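Local atomic coordinates of nicotinate-nucleotide--dimethylbenzimidazole phosphoribosyltransferase (Thermus thermophilus HB8, PDB entry 1WX1), a protein that probably catalyses the transfer of phosphoribose from nicotinate mononucleotide to 5,6-dimethylbenzimidazole, forming alpha-ribazole 5'-phosphate for cobalamin biosynthesis. Residues A[91-96]-A[314-319]; A[239-244]-A[269-274]; A[253-258]-A[284-289]. All blocks are in the same frame, centred on the assembly; numbering follows the deposited sequence.

Contact 1 (A[91-96]-A[314-319])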
loop_
_atom_site.group_PDB
_atom_site.type_symbol
_atom_site.label_atom_id
_atom_site.label_comp_id
_atom_site.label_asym_id
_atom_site.label_seq_id
_atom_site.Cartn_x
_atom_site.Cartn_y
_atom_site.Cartn_z
ATOM N N ALA A 91 -2.980 -5.419 11.728
ATOM C CA ALA A 91 -1.977 -4.463 11.283
ATOM C C ALA A 91 -2.570 -3.158 10.761
ATOM O O ALA A 91 -1.847 -2.183 10.572
ATOM C CB ALA A 91 -1.095 -5.101 10.207
ATOM N N ALA A 92 -3.880 -3.128 10.538
ATOM C CA ALA A 92 -4.524 -1.931 10.007
ATOM C C ALA A 92 -5.562 -1.265 10.909
ATOM O O ALA A 92 -6.348 -0.438 10.434
ATOM C CB ALA A 92 -5.154 -2.256 8.658
ATOM N N ASP A 93 -5.558 -1.601 12.199
ATOM C CA ASP A 93 -6.514 -1.038 13.163
ATOM C C ASP A 93 -7.917 -1.079 12.574
ATOM O O ASP A 93 -8.585 -0.053 12.399
ATOM C CB ASP A 93 -6.132 0.402 13.530
ATOM C CG ASP A 93 -7.059 1.002 14.581
ATOM O OD1 ASP A 93 -7.496 0.266 15.492
ATOM O OD2 ASP A 93 -7.345 2.213 14.507
ATOM N N CYS A 94 -8.359 -2.290 12.280
ATOM C CA CYS A 94 -9.654 -2.510 11.676
ATOM C C CYS A 94 -10.390 -3.623 12.413
ATOM O O CYS A 94 -9.848 -4.711 12.596
ATOM C CB CYS A 94 -9.447 -2.896 10.209
ATOM S SG CYS A 94 -10.937 -3.256 9.273
ATOM N N ALA A 95 -11.616 -3.340 12.839
ATOM C CA ALA A 95 -12.435 -4.326 13.533
ATOM C C ALA A 95 -12.937 -5.340 12.509
ATOM O O ALA A 95 -13.190 -4.994 11.356
ATOM C CB ALA A 95 -13.625 -3.635 14.213
ATOM N N VAL A 96 -13.075 -6.594 12.925
ATOM C CA VAL A 96 -13.557 -7.629 12.024
ATOM C C VAL A 96 -14.900 -8.162 12.495
ATOM O O VAL A 96 -15.043 -8.584 13.639
ATOM C CB VAL A 96 -12.568 -8.821 11.926
ATOM C CG1 VAL A 96 -13.161 -9.918 11.043
ATOM C CG2 VAL A 96 -11.234 -8.355 11.349
ATOM N N LEU A 314 -3.376 3.403 3.903
ATOM C CA LEU A 314 -3.116 4.356 2.827
ATOM C C LEU A 314 -4.179 5.446 2.848
ATOM O O LEU A 314 -3.877 6.618 2.623
ATOM C CB LEU A 314 -3.123 3.665 1.463
ATOM C CG LEU A 314 -1.976 2.701 1.178
ATOM C CD1 LEU A 314 -2.125 2.156 -0.240
ATOM C CD2 LEU A 314 -0.642 3.430 1.329
ATOM N N LEU A 315 -5.427 5.067 3.120
ATOM C CA LEU A 315 -6.494 6.055 3.175
ATOM C C LEU A 315 -6.249 7.027 4.326
ATOM O O LEU A 315 -6.487 8.229 4.198
ATOM C CB LEU A 315 -7.857 5.375 3.352
ATOM C CG LEU A 315 -8.254 4.397 2.242
ATOM C CD1 LEU A 315 -9.657 3.869 2.498
ATOM C CD2 LEU A 315 -8.197 5.093 0.901
ATOM N N ARG A 316 -5.769 6.506 5.452
ATOM C CA ARG A 316 -5.490 7.353 6.612
ATOM C C ARG A 316 -4.354 8.317 6.287
ATOM O O ARG A 316 -4.415 9.499 6.624
ATOM C CB ARG A 316 -5.109 6.502 7.829
ATOM C CG ARG A 316 -6.205 5.556 8.287
ATOM C CD ARG A 316 -5.958 5.049 9.695
ATOM N NE ARG A 316 -6.991 4.105 10.109
ATOM C CZ ARG A 316 -6.894 2.785 9.981
ATOM N NH1 ARG A 316 -5.801 2.247 9.456
ATOM N NH2 ARG A 316 -7.899 2.002 10.365
ATOM N N ALA A 317 -3.322 7.803 5.629
ATOM C CA ALA A 317 -2.178 8.623 5.241
ATOM C C ALA A 317 -2.638 9.739 4.314
ATOM O O ALA A 317 -2.226 10.889 4.454
ATOM C CB ALA A 317 -1.138 7.765 4.539
ATOM N N ALA A 318 -3.490 9.387 3.357
ATOM C CA ALA A 318 -4.013 10.356 2.405
ATOM C C ALA A 318 -4.731 11.494 3.132
ATOM O O ALA A 318 -4.539 12.667 2.811
ATOM C CB ALA A 318 -4.969 9.663 1.433
ATOM N N ALA A 319 -5.555 11.148 4.114
ATOM C CA ALA A 319 -6.287 12.160 4.872
ATOM C C ALA A 319 -5.338 13.139 5.567
ATOM O O ALA A 319 -5.611 14.337 5.626
ATOM C CB ALA A 319 -7.194 11.486 5.903
#

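Contact 2 (A[239-244]-A[269-274])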
loop_
_atom_site.group_PDB
_atom_site.type_symbol
_atom_site.label_atom_id
_atom_site.label_comp_id
_atom_site.label_asym_id
_atom_site.label_seq_id
_atom_site.Cartn_x
_atom_site.Cartn_y
_atom_site.Cartn_z
ATOM N N GLU A 239 -25.562 0.819 3.536
ATOM C CA GLU A 239 -25.640 1.337 4.898
ATOM C C GLU A 239 -24.470 2.282 5.175
ATOM O O GLU A 239 -24.644 3.339 5.797
ATOM C CB GLU A 239 -25.620 0.178 5.901
ATOM C CG GLU A 239 -25.850 0.589 7.360
ATOM C CD GLU A 239 -27.260 1.102 7.621
ATOM O OE1 GLU A 239 -28.184 0.731 6.867
ATOM O OE2 GLU A 239 -27.451 1.863 8.595
ATOM N N GLY A 240 -23.278 1.892 4.727
ATOM C CA GLY A 240 -22.108 2.733 4.924
ATOM C C GLY A 240 -22.276 4.030 4.149
ATOM O O GLY A 240 -21.917 5.107 4.626
ATOM N N TYR A 241 -22.823 3.917 2.943
ATOM C CA TYR A 241 -23.067 5.072 2.080
ATOM C C TYR A 241 -23.974 6.085 2.782
ATOM O O TYR A 241 -23.671 7.279 2.848
ATOM C CB TYR A 241 -23.718 4.599 0.776
ATOM C CG TYR A 241 -24.283 5.697 -0.100
ATOM C CD1 TYR A 241 -23.491 6.768 -0.513
ATOM C CD2 TYR A 241 -25.602 5.643 -0.546
ATOM C CE1 TYR A 241 -24.005 7.762 -1.350
ATOM C CE2 TYR A 241 -26.125 6.628 -1.383
ATOM C CZ TYR A 241 -25.321 7.681 -1.782
ATOM O OH TYR A 241 -25.835 8.646 -2.619
ATOM N N GLU A 242 -25.087 5.594 3.312
ATOM C CA GLU A 242 -26.039 6.450 4.002
ATOM C C GLU A 242 -25.470 7.045 5.290
ATOM O O GLU A 242 -25.882 8.124 5.713
ATOM C CB GLU A 242 -27.321 5.664 4.268
ATOM C CG GLU A 242 -28.180 5.529 3.018
ATOM C CD GLU A 242 -29.126 4.342 3.069
ATOM O OE1 GLU A 242 -29.575 3.971 4.173
ATOM O OE2 GLU A 242 -29.436 3.780 2.003
ATOM N N ALA A 243 -24.512 6.352 5.897
ATOM C CA ALA A 243 -23.875 6.836 7.116
ATOM C C ALA A 243 -22.807 7.886 6.778
ATOM O O ALA A 243 -22.210 8.481 7.677
ATOM C CB ALA A 243 -23.241 5.674 7.880
ATOM N N GLY A 244 -22.559 8.085 5.484
ATOM C CA GLY A 244 -21.583 9.069 5.034
ATOM C C GLY A 244 -20.119 8.686 5.189
ATOM O O GLY A 244 -19.247 9.551 5.228
ATOM N N ARG A 269 -21.335 5.553 -5.700
ATOM C CA ARG A 269 -20.042 5.466 -6.353
ATOM C C ARG A 269 -19.045 6.505 -5.840
ATOM O O ARG A 269 -17.851 6.237 -5.780
ATOM C CB ARG A 269 -20.212 5.637 -7.856
ATOM C CG ARG A 269 -18.943 5.402 -8.661
ATOM C CD ARG A 269 -19.206 5.783 -10.113
ATOM N NE ARG A 269 -18.858 7.174 -10.388
ATOM C CZ ARG A 269 -17.640 7.684 -10.189
ATOM N NH1 ARG A 269 -16.656 6.917 -9.715
ATOM N NH2 ARG A 269 -17.405 8.963 -10.446
ATOM N N ASP A 270 -19.533 7.689 -5.471
ATOM C CA ASP A 270 -18.669 8.764 -4.971
ATOM C C ASP A 270 -18.031 8.456 -3.618
ATOM O O ASP A 270 -17.073 9.115 -3.217
ATOM C CB ASP A 270 -19.455 10.075 -4.860
ATOM C CG ASP A 270 -20.007 10.529 -6.189
ATOM O OD1 ASP A 270 -19.249 10.500 -7.182
ATOM O OD2 ASP A 270 -21.194 10.912 -6.235
ATOM N N HIS A 271 -18.555 7.452 -2.925
ATOM C CA HIS A 271 -18.024 7.070 -1.617
ATOM C C HIS A 271 -17.077 5.878 -1.683
ATOM O O HIS A 271 -16.488 5.495 -0.668
ATOM C CB HIS A 271 -19.167 6.716 -0.662
ATOM C CG HIS A 271 -19.918 7.901 -0.146
ATOM N ND1 HIS A 271 -19.990 8.207 1.198
ATOM C CD2 HIS A 271 -20.645 8.849 -0.785
ATOM C CE1 HIS A 271 -20.728 9.289 1.362
ATOM N NE2 HIS A 271 -21.139 9.698 0.173
ATOM N N LEU A 272 -16.938 5.293 -2.871
ATOM C CA LEU A 272 -16.091 4.117 -3.058
ATOM C C LEU A 272 -14.624 4.378 -3.365
ATOM O O LEU A 272 -14.276 5.279 -4.132
ATOM C CB LEU A 272 -16.648 3.229 -4.179
ATOM C CG LEU A 272 -18.027 2.583 -4.030
ATOM C CD1 LEU A 272 -18.331 1.747 -5.278
ATOM C CD2 LEU A 272 -18.056 1.718 -2.779
ATOM N N PHE A 273 -13.772 3.554 -2.763
ATOM C CA PHE A 273 -12.334 3.602 -2.965
ATOM C C PHE A 273 -11.912 2.170 -3.277
ATOM O O PHE A 273 -12.239 1.244 -2.523
ATOM C CB PHE A 273 -11.633 4.089 -1.696
ATOM C CG PHE A 273 -11.896 5.536 -1.386
ATOM C CD1 PHE A 273 -11.041 6.529 -1.864
ATOM C CD2 PHE A 273 -13.025 5.910 -0.665
ATOM C CE1 PHE A 273 -11.310 7.879 -1.623
ATOM C CE2 PHE A 273 -13.306 7.255 -0.419
ATOM C CZ PHE A 273 -12.446 8.242 -0.903
ATOM N N ALA A 274 -11.203 1.977 -4.382
ATOM C CA ALA A 274 -10.763 0.637 -4.747
ATOM C C ALA A 274 -9.497 0.288 -3.978
ATOM O O ALA A 274 -8.423 0.844 -4.237
ATOM C CB ALA A 274 -10.515 0.549 -6.254
#

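Contact 3 (A[253-258]-A[284-289])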
loop_
_atom_site.group_PDB
_atom_site.type_symbol
_atom_site.label_atom_id
_atom_site.label_comp_id
_atom_site.label_asym_id
_atom_site.label_seq_id
_atom_site.Cartn_x
_atom_site.Cartn_y
_atom_site.Cartn_z
ATOM N N PRO A 253 -15.612 -10.724 -5.935
ATOM C CA PRO A 253 -16.950 -10.952 -5.377
ATOM C C PRO A 253 -17.460 -9.739 -4.594
ATOM O O PRO A 253 -18.621 -9.349 -4.721
ATOM C CB PRO A 253 -16.750 -12.185 -4.488
ATOM C CG PRO A 253 -15.615 -12.914 -5.173
ATOM C CD PRO A 253 -14.676 -11.773 -5.489
ATOM N N VAL A 254 -16.592 -9.136 -3.787
ATOM C CA VAL A 254 -16.998 -7.961 -3.014
ATOM C C VAL A 254 -17.393 -6.814 -3.941
ATOM O O VAL A 254 -18.385 -6.126 -3.712
ATOM C CB VAL A 254 -15.867 -7.491 -2.061
ATOM C CG1 VAL A 254 -16.163 -6.081 -1.536
ATOM C CG2 VAL A 254 -15.753 -8.470 -0.886
ATOM N N THR A 255 -16.614 -6.614 -4.995
ATOM C CA THR A 255 -16.896 -5.545 -5.935
ATOM C C THR A 255 -18.172 -5.833 -6.715
ATOM O O THR A 255 -18.856 -4.914 -7.141
ATOM C CB THR A 255 -15.693 -5.327 -6.876
ATOM O OG1 THR A 255 -14.541 -5.033 -6.077
ATOM C CG2 THR A 255 -15.939 -4.144 -7.818
ATOM N N ALA A 256 -18.506 -7.110 -6.895
ATOM C CA ALA A 256 -19.749 -7.455 -7.585
ATOM C C ALA A 256 -20.891 -6.978 -6.682
ATOM O O ALA A 256 -21.912 -6.478 -7.157
ATOM C CB ALA A 256 -19.840 -8.967 -7.808
ATOM N N GLY A 257 -20.712 -7.142 -5.372
ATOM C CA GLY A 257 -21.726 -6.697 -4.432
ATOM C C GLY A 257 -21.860 -5.180 -4.491
ATOM O O GLY A 257 -22.961 -4.635 -4.422
ATOM N N ALA A 258 -20.733 -4.488 -4.616
ATOM C CA ALA A 258 -20.756 -3.028 -4.693
ATOM C C ALA A 258 -21.477 -2.553 -5.959
ATOM O O ALA A 258 -22.164 -1.531 -5.939
ATOM C CB ALA A 258 -19.335 -2.483 -4.665
ATOM N N ARG A 284 -10.781 -5.983 -13.028
ATOM C CA ARG A 284 -10.449 -4.762 -13.755
ATOM C C ARG A 284 -11.672 -4.185 -14.471
ATOM O O ARG A 284 -11.863 -2.969 -14.497
ATOM C CB ARG A 284 -9.327 -5.015 -14.770
ATOM C CG ARG A 284 -9.033 -3.804 -15.661
ATOM C CD ARG A 284 -8.613 -2.570 -14.852
ATOM N NE ARG A 284 -7.176 -2.544 -14.583
ATOM C CZ ARG A 284 -6.566 -1.634 -13.825
ATOM N NH1 ARG A 284 -7.267 -0.667 -13.249
ATOM N NH2 ARG A 284 -5.251 -1.685 -13.653
ATOM N N HIS A 285 -12.502 -5.055 -15.043
ATOM C CA HIS A 285 -13.699 -4.604 -15.743
ATOM C C HIS A 285 -14.653 -3.897 -14.795
ATOM O O HIS A 285 -15.259 -2.884 -15.149
ATOM C CB HIS A 285 -14.420 -5.786 -16.394
ATOM C CG HIS A 285 -13.643 -6.426 -17.499
ATOM N ND1 HIS A 285 -13.312 -5.758 -18.658
ATOM C CD2 HIS A 285 -13.126 -7.672 -17.621
ATOM C CE1 HIS A 285 -12.626 -6.564 -19.448
ATOM N NE2 HIS A 285 -12.499 -7.732 -18.841
ATOM N N GLN A 286 -14.791 -4.440 -13.590
ATOM C CA GLN A 286 -15.673 -3.847 -12.594
ATOM C C GLN A 286 -15.178 -2.464 -12.186
ATOM O O GLN A 286 -15.961 -1.517 -12.098
ATOM C CB GLN A 286 -15.735 -4.731 -11.350
ATOM C CG GLN A 286 -16.295 -6.125 -11.589
ATOM C CD GLN A 286 -16.188 -6.976 -10.346
ATOM O OE1 GLN A 286 -15.166 -6.958 -9.675
ATOM N NE2 GLN A 286 -17.238 -7.727 -10.039
ATOM N N LEU A 287 -13.880 -2.363 -11.919
ATOM C CA LEU A 287 -13.287 -1.099 -11.509
ATOM C C LEU A 287 -13.379 -0.060 -12.623
ATOM O O LEU A 287 -13.571 1.128 -12.355
ATOM C CB LEU A 287 -11.834 -1.305 -11.084
ATOM C CG LEU A 287 -11.647 -2.148 -9.814
ATOM C CD1 LEU A 287 -10.180 -2.196 -9.457
ATOM C CD2 LEU A 287 -12.455 -1.550 -8.660
ATOM N N GLU A 288 -13.246 -0.503 -13.869
ATOM C CA GLU A 288 -13.354 0.415 -15.001
ATOM C C GLU A 288 -14.797 0.911 -15.100
ATOM O O GLU A 288 -15.039 2.092 -15.338
ATOM C CB GLU A 288 -12.935 -0.280 -16.304
ATOM C CG GLU A 288 -11.436 -0.536 -16.406
ATOM C CD GLU A 288 -10.619 0.757 -16.490
ATOM O OE1 GLU A 288 -10.715 1.476 -17.509
ATOM O OE2 GLU A 288 -9.880 1.062 -15.534
ATOM N N ALA A 289 -15.757 0.013 -14.898
ATOM C CA ALA A 289 -17.165 0.388 -14.959
ATOM C C ALA A 289 -17.483 1.409 -13.868
ATOM O O ALA A 289 -18.334 2.287 -14.043
ATOM C CB ALA A 289 -18.048 -0.850 -14.793
#

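Contact 1 (A[91-96]-A[314-319])
The carbonyl oxygen of Ala92 is gripped by both terminal nitrogens of one guanidinium group: Arg316 NH1 and Arg316 NH2 each lie 2.9 Å from Ala92 O. The arginine comes end-on, and the oxygen sits at the guanidinium edge, slightly tilted from its plane. Because the oxygen is shared between two donors, neither bond is straight, the N-H...O angle being 137° in both. They also meet the carbonyl differently: NH1 stands well above the carbonyl plane, whereas NH2 is tilted only a little from it. Arg316 spans the gap because its chain runs extended from CG to NE, with chi3 at -178°. Its NE is bound in turn by Gly45 O, so that backbone carbonyls from two places in the chain fix the rotation of the flat group. Over one guanidinium face lies Asp93 CB, 4.0 Å from Arg316 NH2. The Asp93 carboxylate offers only charge here, since OD2 lies well out of the guanidinium plane and OD1 makes its salt bridge with Arg46. A leucine in place of Arg316 would probably strip Ala92 O of both these donors and leave Gly45 O without its NE partner. The arrangement illustrates how an arginine can tie the loop entering a strand to a helix packed beside the sheet, here strand 94-100 and helix 306-321 of an alpha/beta fold with a parallel sheet.

Contact 2 (A[239-244]-A[269-274])
Tyr241 and His271 meet as a T-shaped aromatic pair at the edge of the parallel sheet, where the last turn of helix 228-242 faces the short 3-10 segment leading into outermost strand 272-274. The tyrosine supplies the edge and the histidine the face: the ring planes stand at 90°, with centroids 5.0 Å apart. This is the tight part of the contact. Tyr241 CD1 comes within 3.5 Å of His271 CD2, and Tyr241 CE1 follows at 3.6 Å from the same CD2, placing the phenol edge over the rim of the imidazole and not over its middle. Tyr241 gets there by holding CG anti to the backbone N (chi1 168°), which carries the ring across to the histidine although its CB does not point that way. Leu247, on the neighbouring strand, packs against both side chains, and Leu36 of helix 24-37 also touches the histidine side chain.

The part at Gly244, at the rim of the contact, is looser. Gly244 closes the helix in a Schellman motif, with positive phi and its N bonded back to Tyr241 O at 3.0 Å. Its backbone passes the imidazole at the edge, without a hydrogen bond between Gly244 and His271. The histidine's rotation is held by the residue after Gly244: ND1 is hydrogen-bonded to Leu245 O, so the chain that has just left the helix holds the ring presented to Tyr241. At the imidazole edge, Gly244 CA rests 3.8 Å from His271 CE1.

Contact 3 (A[253-258]-A[284-289])
Helices 252-264 and 281-290, which lie before and after strand 272-274 in this alpha/beta fold, pack side by side through a buried interface. Around 253-258 and 284-289 their directions differ by 30°, and the axes come no closer than 10.0 Å. Gln286 reaches across the gap: its chain is extended beyond CG (chi2 174°) and so delivers its amide to the surface of the other helix. The carbonyl end of this amide meets Thr255: OE1 lies 3.3 Å from Thr255 CB and 3.5 Å from Thr255 CG2. The methyl also reaches back along the glutamine stem, with Thr255 CG2 3.6 Å from Gln286 CB. It is brought to this face because CG2 stands anti to the backbone N, and Leu287 CD2 touches the same methyl more distantly. The nitrogen end of the amide lies beside Ala256, where Gln286 NE2 is 3.6 Å from Ala256 CB. NE2 also sits 3.4 Å from Ala256 N, but both are donors and form no bond.

Thr255 OG1 and Gln286 NE2 find their partners just outside the two segments. Gln286 NE2 is hydrogen-bonded to Phe252 O and to Thr175 OG1 of helix 167-179, while Thr255 OG1 bonds with Gly251 O and His283 NE2. The buried amide is therefore oriented by acceptors flanking the interface, and across the two segments themselves polar groups meet by van der Waals packing: hydrogen bonding sets the rotation of Gln286, and Gln286 packs against Thr255 and Ala256 between the helices.

Followed from the N terminus, the chain enters contact 1 at 91-96, which runs into strand 94-100, and closes that loop only at 314-319, after 217 intervening residues. Contacts 2 and 3 both nest inside it. Their segments alternate along the chain, 239-244, 253-258, 269-274 and then 284-289, so these two short loops cross. Contacts 1 and 2 both reach the parallel sheet and touch through Leu315 and Phe273. Contact 2 ties the entry to outer strand 272-274 to helix 228-242, and contact 3 joins the two helices on either side of that strand in the chain, meeting contact 2 where Leu287 packs on Ala274. Contact 1 ties helix 306-321 to the start of strand 94-100, far back in the chain.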